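Local structure of ADP-ribosylating toxin CARDS (Mycoplasma pneumoniae, 4TLV) at residues 60-69 against 164-175; 218-226 against 264-272. The protein transfers the ADP-ribosyl group from NAD(+) to target proteins as a mono-ADP-ribosylating toxin and also causes vacuolization in mammalian cells. All coordinates share one frame; numbering follows the deposited sequence.

Contact 1 of 2, residues 60-69 against 164-175; sequences IRFFGSWLRE and HPAGRVVETTRI
L67 and V169 form an antiparallel hydrogen-bonded pair where the short, weakly bonded strand 67-68 edges the five-stranded antiparallel sheet of the mART domain, beside strand 168-181. V169 N to L67 O is short (2.7 Å) and L67 N to V169 O long (3.3 Å). W66 supplies the broad apolar surface. Its CG stands anti to its carbonyl carbon (chi1 -63°), which lays the indole over segment 164-175: V170 CA sits 3.8 Å from the centroid of the five-membered ring, while V170 CG2 covers the six-membered ring and P165 CG meets CZ3. At the indole edge, W66 NE1 donates to a water oxygen 3.1 Å away, and that water donates to G64 O and E171 O. I60 CD1 and T173 CB meet tip to tip at 3.7 Å, while T173 CG2 lies against G64, whose lack of a side chain suits so close an approach.

A bend at chi2 (-89°) turns R168 toward 60-69, and NH1 gives W66 O a bent bond (2.9 Å, 136° at the hydrogen), tilted from the carbonyl plane; the face of its guanidinium lies on R68 CG. H164 ND1 donates in its ring plane to the anti side of E69 OE2 (2.6 Å). R168 NH2 lies over one face of the R68 guanidinium, 3.5 Å from R68 NE, a like-charge approach that a long, weak ion pair of R168 NE with E252 OE1 may partly offset.

Contact 2 of 2, residues 218-226 against 264-272; sequences ADVSEGTSA and QYASSVKEL. With SO4 (sulfate ion), chain H.
S268 and D219 meet where a beta-hairpin turn docks, buried and largely by polar bonds, on a 3-10 segment. The type I' turn from S221 to T224 joins strands 214-219 and 225-226, and residues 267-271 lie in the loop between strands 253-258 and 278-281, reaching into the KELED motif. D219 grips the 3-10 start with both oxygens: OD2 takes S268 N on its syn lone pair (3.1 Å), and OD1 accepts from S268 OG over a very short 2.5 Å. OD1 also receives S221 N at 3.0 Å, making an Asx turn. The first torsion of S268 (60°) sets OG between its backbone N and carbonyl carbon, from where it also accepts from G223 N at 2.9 Å. A serine suits this place because one hydroxyl can both give and receive.

E271 OE1, met nearly head-on, accepts E222 N, a second amide of the turn, at 2.8 Å. G223 takes the positive phi (83°) of the turn, and its lack of a side chain allows V269 CB to come within 3.7 Å of its CA. A266 N donates to G223 O (3.1 Å, 175° at the hydrogen) from above the carbonyl plane, and a water ties G223 O to S225 OG and Q264 O. L272 CD2 packs on E222 CB, the apolar part of a side chain whose OE1 bonds to T433. S267 OG and K253 NZ hydrogen-bond to a sulfate that probably came from the crystallisation liquor.

Strand 253-258 borders strand 214-219 on the side opposite 225-226, with D219 joined to E252 and K253 through the backbone, while Q430 NE2 donates to E271 O, Y265 OH bonds to A437 O, and E222 and A436 are joined through their backbones.

In the fold
Contacts 1 and 2 follow one another along the chain, yet their centres lie only 12 Å apart and they touch directly. W66 N and S221 OG are 2.8 Å apart and R61 NH1 and V220 O 2.9 Å, both probable hydrogen bonds, so 60-69 grips the hairpin turn of 218-226 from the side that 264-272 does not occupy. E252 serves both: it bonds to S221 and reaches weakly to R168. Contact 1 belongs to the mART domain, whereas 218-226 falls in the inferred NAD(+)-binding region, and 264-272 carries part of the ER-trafficking motif. Together they connect the enzymatic sheet with the linker toward D2.

Contact 1 of 2, residues 60-69 against 164-175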
loop_
_atom_site.group_PDB
_atom_site.type_symbol
_atom_site.label_atom_id
_atom_site.label_comp_id
_atom_site.label_asym_id
_atom_site.label_seq_id
_atom_site.Cartn_x
_atom_site.Cartn_y
_atom_site.Cartn_z
ATOM N N ILE A 60 6.166 7.453 -9.022
ATOM C CA ILE A 60 7.181 7.243 -10.060
ATOM C C ILE A 60 7.316 5.782 -10.499
ATOM O O ILE A 60 8.007 5.480 -11.482
ATOM C CB ILE A 60 8.569 7.831 -9.660
ATOM C CG1 ILE A 60 9.488 7.909 -10.887
ATOM C CG2 ILE A 60 9.231 6.974 -8.607
ATOM C CD1 ILE A 60 10.730 8.790 -10.669
ATOM N N ARG A 61 6.631 4.874 -9.809
ATOM C CA ARG A 61 6.754 3.444 -10.142
ATOM C C ARG A 61 6.527 3.123 -11.628
ATOM O O ARG A 61 7.307 2.361 -12.233
ATOM C CB ARG A 61 5.848 2.585 -9.250
ATOM C CG ARG A 61 5.864 1.061 -9.558
ATOM C CD ARG A 61 7.275 0.465 -9.585
ATOM N NE ARG A 61 7.211 -0.937 -9.995
ATOM C CZ ARG A 61 7.123 -1.342 -11.264
ATOM N NH1 ARG A 61 7.115 -0.447 -12.243
ATOM N NH2 ARG A 61 7.045 -2.648 -11.553
ATOM N N PHE A 62 5.476 3.682 -12.233
ATOM C CA PHE A 62 5.162 3.336 -13.632
ATOM C C PHE A 62 6.342 3.706 -14.519
ATOM O O PHE A 62 6.590 3.075 -15.544
ATOM C CB PHE A 62 3.900 4.064 -14.144
ATOM C CG PHE A 62 4.138 5.513 -14.502
ATOM C CD1 PHE A 62 4.106 6.500 -13.521
ATOM C CD2 PHE A 62 4.425 5.887 -15.809
ATOM C CE1 PHE A 62 4.349 7.840 -13.829
ATOM C CE2 PHE A 62 4.673 7.239 -16.131
ATOM C CZ PHE A 62 4.628 8.211 -15.136
ATOM N N PHE A 63 7.058 4.742 -14.105
ATOM C CA PHE A 63 8.125 5.319 -14.909
ATOM C C PHE A 63 9.358 4.398 -14.965
ATOM O O PHE A 63 10.234 4.570 -15.820
ATOM C CB PHE A 63 8.468 6.715 -14.351
ATOM C CG PHE A 63 9.257 7.575 -15.296
ATOM C CD1 PHE A 63 8.703 8.008 -16.487
ATOM C CD2 PHE A 63 10.543 7.974 -14.975
ATOM C CE1 PHE A 63 9.424 8.817 -17.351
ATOM C CE2 PHE A 63 11.269 8.777 -15.834
ATOM C CZ PHE A 63 10.705 9.198 -17.025
ATOM N N GLY A 64 9.417 3.414 -14.069
ATOM C CA GLY A 64 10.457 2.398 -14.108
ATOM C C GLY A 64 10.136 1.151 -14.931
ATOM O O GLY A 64 10.782 0.112 -14.746
ATOM N N SER A 65 9.132 1.222 -15.813
ATOM C CA SER A 65 8.798 0.084 -16.680
ATOM C C SER A 65 10.018 -0.359 -17.481
ATOM O O SER A 65 10.789 0.480 -17.945
ATOM C CB SER A 65 7.713 0.468 -17.683
ATOM O OG SER A 65 6.478 0.698 -17.036
ATOM N N TRP A 66 10.163 -1.666 -17.676
ATOM C CA TRP A 66 11.356 -2.210 -18.305
ATOM C C TRP A 66 11.282 -2.105 -19.829
ATOM O O TRP A 66 10.203 -2.118 -20.409
ATOM C CB TRP A 66 11.552 -3.668 -17.899
ATOM C CG TRP A 66 11.783 -3.892 -16.427
ATOM C CD1 TRP A 66 11.809 -2.950 -15.421
ATOM C CD2 TRP A 66 12.026 -5.152 -15.807
ATOM N NE1 TRP A 66 12.064 -3.570 -14.216
ATOM C CE2 TRP A 66 12.193 -4.914 -14.427
ATOM C CE3 TRP A 66 12.111 -6.466 -16.289
ATOM C CZ2 TRP A 66 12.443 -5.950 -13.521
ATOM C CZ3 TRP A 66 12.361 -7.489 -15.390
ATOM C CH2 TRP A 66 12.522 -7.220 -14.019
ATOM N N LEU A 67 12.437 -2.000 -20.477
ATOM C CA LEU A 67 12.459 -1.762 -21.921
ATOM C C LEU A 67 12.605 -3.052 -22.700
ATOM O O LEU A 67 13.142 -4.021 -22.192
ATOM C CB LEU A 67 13.626 -0.844 -22.307
ATOM C CG LEU A 67 13.765 0.496 -21.595
ATOM C CD1 LEU A 67 14.837 1.319 -22.290
ATOM C CD2 LEU A 67 12.457 1.247 -21.588
ATOM N N ARG A 68 12.157 -3.042 -23.951
ATOM C CA ARG A 68 12.505 -4.100 -24.898
ATOM C C ARG A 68 13.996 -4.011 -25.226
ATOM O O ARG A 68 14.626 -2.980 -24.997
ATOM C CB ARG A 68 11.698 -3.955 -26.187
ATOM C CG ARG A 68 10.205 -4.137 -26.013
ATOM C CD ARG A 68 9.477 -3.946 -27.341
ATOM N NE ARG A 68 8.047 -4.225 -27.221
ATOM C CZ ARG A 68 7.512 -5.444 -27.268
ATOM N NH1 ARG A 68 8.292 -6.506 -27.433
ATOM N NH2 ARG A 68 6.195 -5.603 -27.147
ATOM N N GLU A 69 14.538 -5.093 -25.776
ATOM C CA GLU A 69 15.951 -5.180 -26.153
ATOM C C GLU A 69 16.286 -4.446 -27.451
ATOM O O GLU A 69 16.497 -5.078 -28.484
ATOM C CB GLU A 69 16.362 -6.654 -26.289
ATOM C CG GLU A 69 16.195 -7.453 -25.017
ATOM C CD GLU A 69 16.743 -8.868 -25.118
ATOM O OE1 GLU A 69 16.430 -9.586 -26.096
ATOM O OE2 GLU A 69 17.488 -9.266 -24.199
ATOM N N HIS A 164 18.675 -9.927 -19.211
ATOM C CA HIS A 164 17.361 -9.325 -19.446
ATOM C C HIS A 164 16.254 -10.343 -19.176
ATOM O O HIS A 164 16.018 -11.223 -19.991
ATOM C CB HIS A 164 17.272 -8.852 -20.893
ATOM C CG HIS A 164 18.364 -7.909 -21.283
ATOM N ND1 HIS A 164 18.775 -7.747 -22.590
ATOM C CD2 HIS A 164 19.137 -7.083 -20.540
ATOM C CE1 HIS A 164 19.748 -6.854 -22.637
ATOM N NE2 HIS A 164 19.990 -6.437 -21.407
ATOM N N PRO A 165 15.582 -10.245 -18.019
ATOM C CA PRO A 165 14.598 -11.284 -17.692
ATOM C C PRO A 165 13.459 -11.317 -18.723
ATOM O O PRO A 165 12.846 -10.284 -19.005
ATOM C CB PRO A 165 14.092 -10.868 -16.294
ATOM C CG PRO A 165 15.209 -9.959 -15.740
ATOM C CD PRO A 165 15.695 -9.224 -16.961
ATOM N N ALA A 166 13.193 -12.499 -19.275
ATOM C CA ALA A 166 12.204 -12.660 -20.338
ATOM C C ALA A 166 12.395 -11.666 -21.477
ATOM O O ALA A 166 11.431 -11.245 -22.111
ATOM C CB ALA A 166 10.778 -12.565 -19.762
ATOM N N GLY A 167 13.638 -11.260 -21.723
ATOM C CA GLY A 167 13.925 -10.371 -22.837
ATOM C C GLY A 167 13.642 -8.896 -22.594
ATOM O O GLY A 167 13.613 -8.103 -23.542
ATOM N N ARG A 168 13.415 -8.521 -21.335
ATOM C CA ARG A 168 13.190 -7.117 -20.983
ATOM C C ARG A 168 14.361 -6.587 -20.163
ATOM O O ARG A 168 14.985 -7.334 -19.418
ATOM C CB ARG A 168 11.879 -6.941 -20.209
ATOM C CG ARG A 168 10.636 -7.029 -21.097
ATOM C CD ARG A 168 10.274 -5.678 -21.640
ATOM N NE ARG A 168 9.096 -5.720 -22.498
ATOM C CZ ARG A 168 8.489 -4.648 -22.988
ATOM N NH1 ARG A 168 8.924 -3.426 -22.684
ATOM N NH2 ARG A 168 7.430 -4.802 -23.773
ATOM N N VAL A 169 14.650 -5.298 -20.298
ATOM C CA VAL A 169 15.818 -4.707 -19.654
ATOM C C VAL A 169 15.438 -4.036 -18.339
ATOM O O VAL A 169 14.609 -3.136 -18.329
ATOM C CB VAL A 169 16.451 -3.642 -20.552
ATOM C CG1 VAL A 169 17.653 -3.024 -19.858
ATOM C CG2 VAL A 169 16.834 -4.253 -21.900
ATOM N N VAL A 170 16.046 -4.490 -17.244
ATOM C CA VAL A 170 15.729 -3.995 -15.910
ATOM C C VAL A 170 16.107 -2.530 -15.757
ATOM O O VAL A 170 17.266 -2.156 -15.938
ATOM C CB VAL A 170 16.463 -4.819 -14.823
ATOM C CG1 VAL A 170 16.150 -4.281 -13.431
ATOM C CG2 VAL A 170 16.099 -6.309 -14.917
ATOM N N GLU A 171 15.118 -1.712 -15.407
ATOM C CA GLU A 171 15.304 -0.288 -15.230
ATOM C C GLU A 171 15.010 0.118 -13.796
ATOM O O GLU A 171 14.232 -0.538 -13.098
ATOM C CB GLU A 171 14.339 0.492 -16.129
ATOM C CG GLU A 171 14.467 0.190 -17.596
ATOM C CD GLU A 171 15.596 0.960 -18.257
ATOM O OE1 GLU A 171 15.786 2.153 -17.940
ATOM O OE2 GLU A 171 16.278 0.361 -19.109
ATOM N N THR A 172 15.600 1.228 -13.381
ATOM C CA THR A 172 15.190 1.871 -12.143
ATOM C C THR A 172 15.020 3.361 -12.435
ATOM O O THR A 172 15.227 3.804 -13.568
ATOM C CB THR A 172 16.172 1.567 -10.979
ATOM O OG1 THR A 172 15.593 2.002 -9.743
ATOM C CG2 THR A 172 17.523 2.242 -11.184
ATOM N N THR A 173 14.603 4.132 -11.445
ATOM C CA THR A 173 14.382 5.553 -11.648
ATOM C C THR A 173 15.298 6.327 -10.732
ATOM O O THR A 173 15.790 5.798 -9.735
ATOM C CB THR A 173 12.922 5.941 -11.365
ATOM O OG1 THR A 173 12.580 5.526 -10.038
ATOM C CG2 THR A 173 11.991 5.236 -12.350
ATOM N N ARG A 174 15.546 7.579 -11.085
ATOM C CA ARG A 174 16.343 8.454 -10.243
ATOM C C ARG A 174 15.653 9.804 -10.114
ATOM O O ARG A 174 15.126 10.340 -11.093
ATOM C CB ARG A 174 17.744 8.635 -10.839
ATOM C CG ARG A 174 18.553 7.348 -10.912
ATOM C CD ARG A 174 19.970 7.650 -11.361
ATOM N NE ARG A 174 19.958 8.486 -12.553
ATOM C CZ ARG A 174 21.035 9.074 -13.063
ATOM N NH1 ARG A 174 22.216 8.910 -12.480
ATOM N NH2 ARG A 174 20.930 9.824 -14.154
ATOM N N ILE A 175 15.640 10.342 -8.901
ATOM C CA ILE A 175 15.173 11.704 -8.706
ATOM C C ILE A 175 16.396 12.621 -8.618
ATOM O O ILE A 175 17.160 12.584 -7.657
ATOM C CB ILE A 175 14.292 11.822 -7.456
ATOM C CG1 ILE A 175 13.136 10.817 -7.540
ATOM C CG2 ILE A 175 13.763 13.263 -7.304
ATOM C CD1 ILE A 175 12.274 10.759 -6.297
HETATM O O HOH W 1 11.594 -1.038 -12.441
#

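Contact 2 of 2, residues 218-226 against 264-272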
loop_
_atom_site.group_PDB
_atom_site.type_symbol
_atom_site.label_atom_id
_atom_site.label_comp_id
_atom_site.label_asym_id
_atom_site.label_seq_id
_atom_site.Cartn_x
_atom_site.Cartn_y
_atom_site.Cartn_z
ATOM N N ALA A 218 -2.276 -0.677 -17.812
ATOM C CA ALA A 218 -0.913 -0.623 -18.306
ATOM C C ALA A 218 -0.042 -1.642 -17.549
ATOM O O ALA A 218 -0.032 -1.674 -16.313
ATOM C CB ALA A 218 -0.353 0.787 -18.167
ATOM N N ASP A 219 0.678 -2.472 -18.295
ATOM C CA ASP A 219 1.625 -3.429 -17.714
ATOM C C ASP A 219 2.948 -2.691 -17.481
ATOM O O ASP A 219 3.618 -2.299 -18.441
ATOM C CB ASP A 219 1.830 -4.593 -18.690
ATOM C CG ASP A 219 2.774 -5.642 -18.170
ATOM O OD1 ASP A 219 3.548 -5.357 -17.230
ATOM O OD2 ASP A 219 2.732 -6.775 -18.703
ATOM N N VAL A 220 3.331 -2.501 -16.217
ATOM C CA VAL A 220 4.555 -1.748 -15.927
ATOM C C VAL A 220 5.683 -2.606 -15.344
ATOM O O VAL A 220 6.512 -2.115 -14.573
ATOM C CB VAL A 220 4.280 -0.486 -15.061
ATOM C CG1 VAL A 220 3.470 0.530 -15.865
ATOM C CG2 VAL A 220 3.563 -0.865 -13.736
ATOM N N SER A 221 5.684 -3.882 -15.735
ATOM C CA SER A 221 6.748 -4.853 -15.460
ATOM C C SER A 221 6.567 -5.597 -14.148
ATOM O O SER A 221 5.923 -5.105 -13.222
ATOM C CB SER A 221 8.147 -4.228 -15.514
ATOM O OG SER A 221 8.332 -3.481 -16.703
ATOM N N GLU A 222 7.126 -6.800 -14.107
ATOM C CA GLU A 222 7.085 -7.654 -12.931
ATOM C C GLU A 222 5.670 -7.882 -12.413
ATOM O O GLU A 222 5.442 -7.983 -11.209
ATOM C CB GLU A 222 7.992 -7.105 -11.840
ATOM C CG GLU A 222 9.450 -7.284 -12.205
ATOM C CD GLU A 222 10.375 -6.714 -11.162
ATOM O OE1 GLU A 222 10.266 -5.501 -10.869
ATOM O OE2 GLU A 222 11.197 -7.492 -10.646
ATOM N N GLY A 223 4.734 -7.987 -13.346
ATOM C CA GLY A 223 3.363 -8.340 -13.003
ATOM C C GLY A 223 2.522 -7.163 -12.545
ATOM O O GLY A 223 1.338 -7.325 -12.226
ATOM N N THR A 224 3.126 -5.986 -12.509
ATOM C CA THR A 224 2.495 -4.810 -11.909
ATOM C C THR A 224 1.525 -4.133 -12.873
ATOM O O THR A 224 1.855 -3.933 -14.034
ATOM C CB THR A 224 3.579 -3.801 -11.449
ATOM O OG1 THR A 224 4.463 -4.469 -10.550
ATOM C CG2 THR A 224 2.969 -2.595 -10.747
ATOM N N SER A 225 0.324 -3.816 -12.385
ATOM C CA SER A 225 -0.677 -3.080 -13.156
ATOM C C SER A 225 -0.636 -1.604 -12.784
ATOM O O SER A 225 -0.466 -1.274 -11.614
ATOM C CB SER A 225 -2.087 -3.601 -12.825
ATOM O OG SER A 225 -2.161 -5.004 -12.936
ATOM N N ALA A 226 -0.802 -0.723 -13.772
ATOM C CA ALA A 226 -0.934 0.712 -13.522
ATOM C C ALA A 226 -2.194 1.202 -14.227
ATOM O O ALA A 226 -2.541 0.691 -15.291
ATOM C CB ALA A 226 0.303 1.483 -14.046
ATOM N N GLN A 264 -5.350 -10.517 -11.929
ATOM C CA GLN A 264 -4.622 -9.933 -10.804
ATOM C C GLN A 264 -3.224 -9.457 -11.226
ATOM O O GLN A 264 -2.743 -8.433 -10.745
ATOM C CB GLN A 264 -4.477 -10.967 -9.697
ATOM C CG GLN A 264 -3.662 -10.474 -8.526
ATOM C CD GLN A 264 -4.267 -10.890 -7.208
ATOM O OE1 GLN A 264 -4.243 -12.071 -6.839
ATOM N NE2 GLN A 264 -4.828 -9.923 -6.491
ATOM N N TYR A 265 -2.573 -10.214 -12.105
ATOM C CA TYR A 265 -1.216 -9.861 -12.554
ATOM C C TYR A 265 -1.153 -9.592 -14.048
ATOM O O TYR A 265 -1.929 -10.153 -14.810
ATOM C CB TYR A 265 -0.219 -10.970 -12.179
ATOM C CG TYR A 265 -0.170 -11.180 -10.698
ATOM C CD1 TYR A 265 0.386 -10.221 -9.868
ATOM C CD2 TYR A 265 -0.702 -12.320 -10.118
ATOM C CE1 TYR A 265 0.408 -10.386 -8.497
ATOM C CE2 TYR A 265 -0.677 -12.498 -8.737
ATOM C CZ TYR A 265 -0.119 -11.525 -7.936
ATOM O OH TYR A 265 -0.083 -11.684 -6.563
ATOM N N ALA A 266 -0.212 -8.742 -14.459
ATOM C CA ALA A 266 0.054 -8.499 -15.877
ATOM C C ALA A 266 0.961 -9.603 -16.461
ATOM O O ALA A 266 1.580 -10.361 -15.699
ATOM C CB ALA A 266 0.698 -7.127 -16.047
ATOM N N SER A 267 1.031 -9.699 -17.798
ATOM C CA SER A 267 1.858 -10.710 -18.484
ATOM C C SER A 267 3.303 -10.706 -18.006
ATOM O O SER A 267 3.957 -11.754 -17.974
ATOM C CB SER A 267 1.880 -10.468 -20.008
ATOM O OG SER A 267 0.588 -10.565 -20.579
ATOM N N SER A 268 3.791 -9.522 -17.646
ATOM C CA SER A 268 5.187 -9.337 -17.250
ATOM C C SER A 268 5.529 -10.068 -15.965
ATOM O O SER A 268 6.695 -10.090 -15.543
ATOM C CB SER A 268 5.516 -7.836 -17.103
ATOM O OG SER A 268 4.668 -7.251 -16.115
ATOM N N VAL A 269 4.522 -10.669 -15.332
ATOM C CA VAL A 269 4.766 -11.486 -14.158
ATOM C C VAL A 269 5.753 -12.621 -14.512
ATOM O O VAL A 269 6.443 -13.153 -13.641
ATOM C CB VAL A 269 3.428 -12.030 -13.549
ATOM C CG1 VAL A 269 2.907 -13.196 -14.356
ATOM C CG2 VAL A 269 3.586 -12.435 -12.082
ATOM N N LYS A 270 5.867 -12.955 -15.795
ATOM C CA LYS A 270 6.814 -13.995 -16.212
ATOM C C LYS A 270 8.281 -13.569 -16.053
ATOM O O LYS A 270 9.177 -14.386 -16.163
ATOM C CB LYS A 270 6.566 -14.410 -17.653
ATOM C CG LYS A 270 6.924 -13.372 -18.676
ATOM C CD LYS A 270 6.748 -13.935 -20.080
ATOM C CE LYS A 270 6.922 -12.847 -21.120
ATOM N NZ LYS A 270 6.713 -13.432 -22.488
ATOM N N GLU A 271 8.512 -12.280 -15.816
ATOM C CA GLU A 271 9.856 -11.775 -15.564
ATOM C C GLU A 271 10.415 -12.173 -14.196
ATOM O O GLU A 271 11.620 -12.023 -13.961
ATOM C CB GLU A 271 9.874 -10.232 -15.674
ATOM C CG GLU A 271 9.574 -9.709 -17.071
ATOM C CD GLU A 271 9.169 -8.240 -17.123
ATOM O OE1 GLU A 271 8.909 -7.634 -16.064
ATOM O OE2 GLU A 271 9.106 -7.682 -18.246
ATOM N N LEU A 272 9.559 -12.617 -13.270
ATOM C CA LEU A 272 10.006 -12.768 -11.875
ATOM C C LEU A 272 11.001 -13.906 -11.717
ATOM O O LEU A 272 10.811 -14.968 -12.291
ATOM C CB LEU A 272 8.819 -12.998 -10.923
ATOM C CG LEU A 272 7.738 -11.904 -10.941
ATOM C CD1 LEU A 272 6.676 -12.203 -9.901
ATOM C CD2 LEU A 272 8.352 -10.536 -10.701
HETATM S S SO4 H . 1.795 -10.670 -24.043
HETATM O O1 SO4 H . 1.786 -9.230 -24.268
HETATM O O2 SO4 H . 0.671 -11.036 -23.184
HETATM O O3 SO4 H . 3.070 -11.049 -23.435
HETATM O O4 SO4 H . 1.651 -11.359 -25.325
HETATM O O HOH W 2 0.050 -7.662 -19.736
HETATM O O HOH W 3 -0.929 -6.409 -10.972
#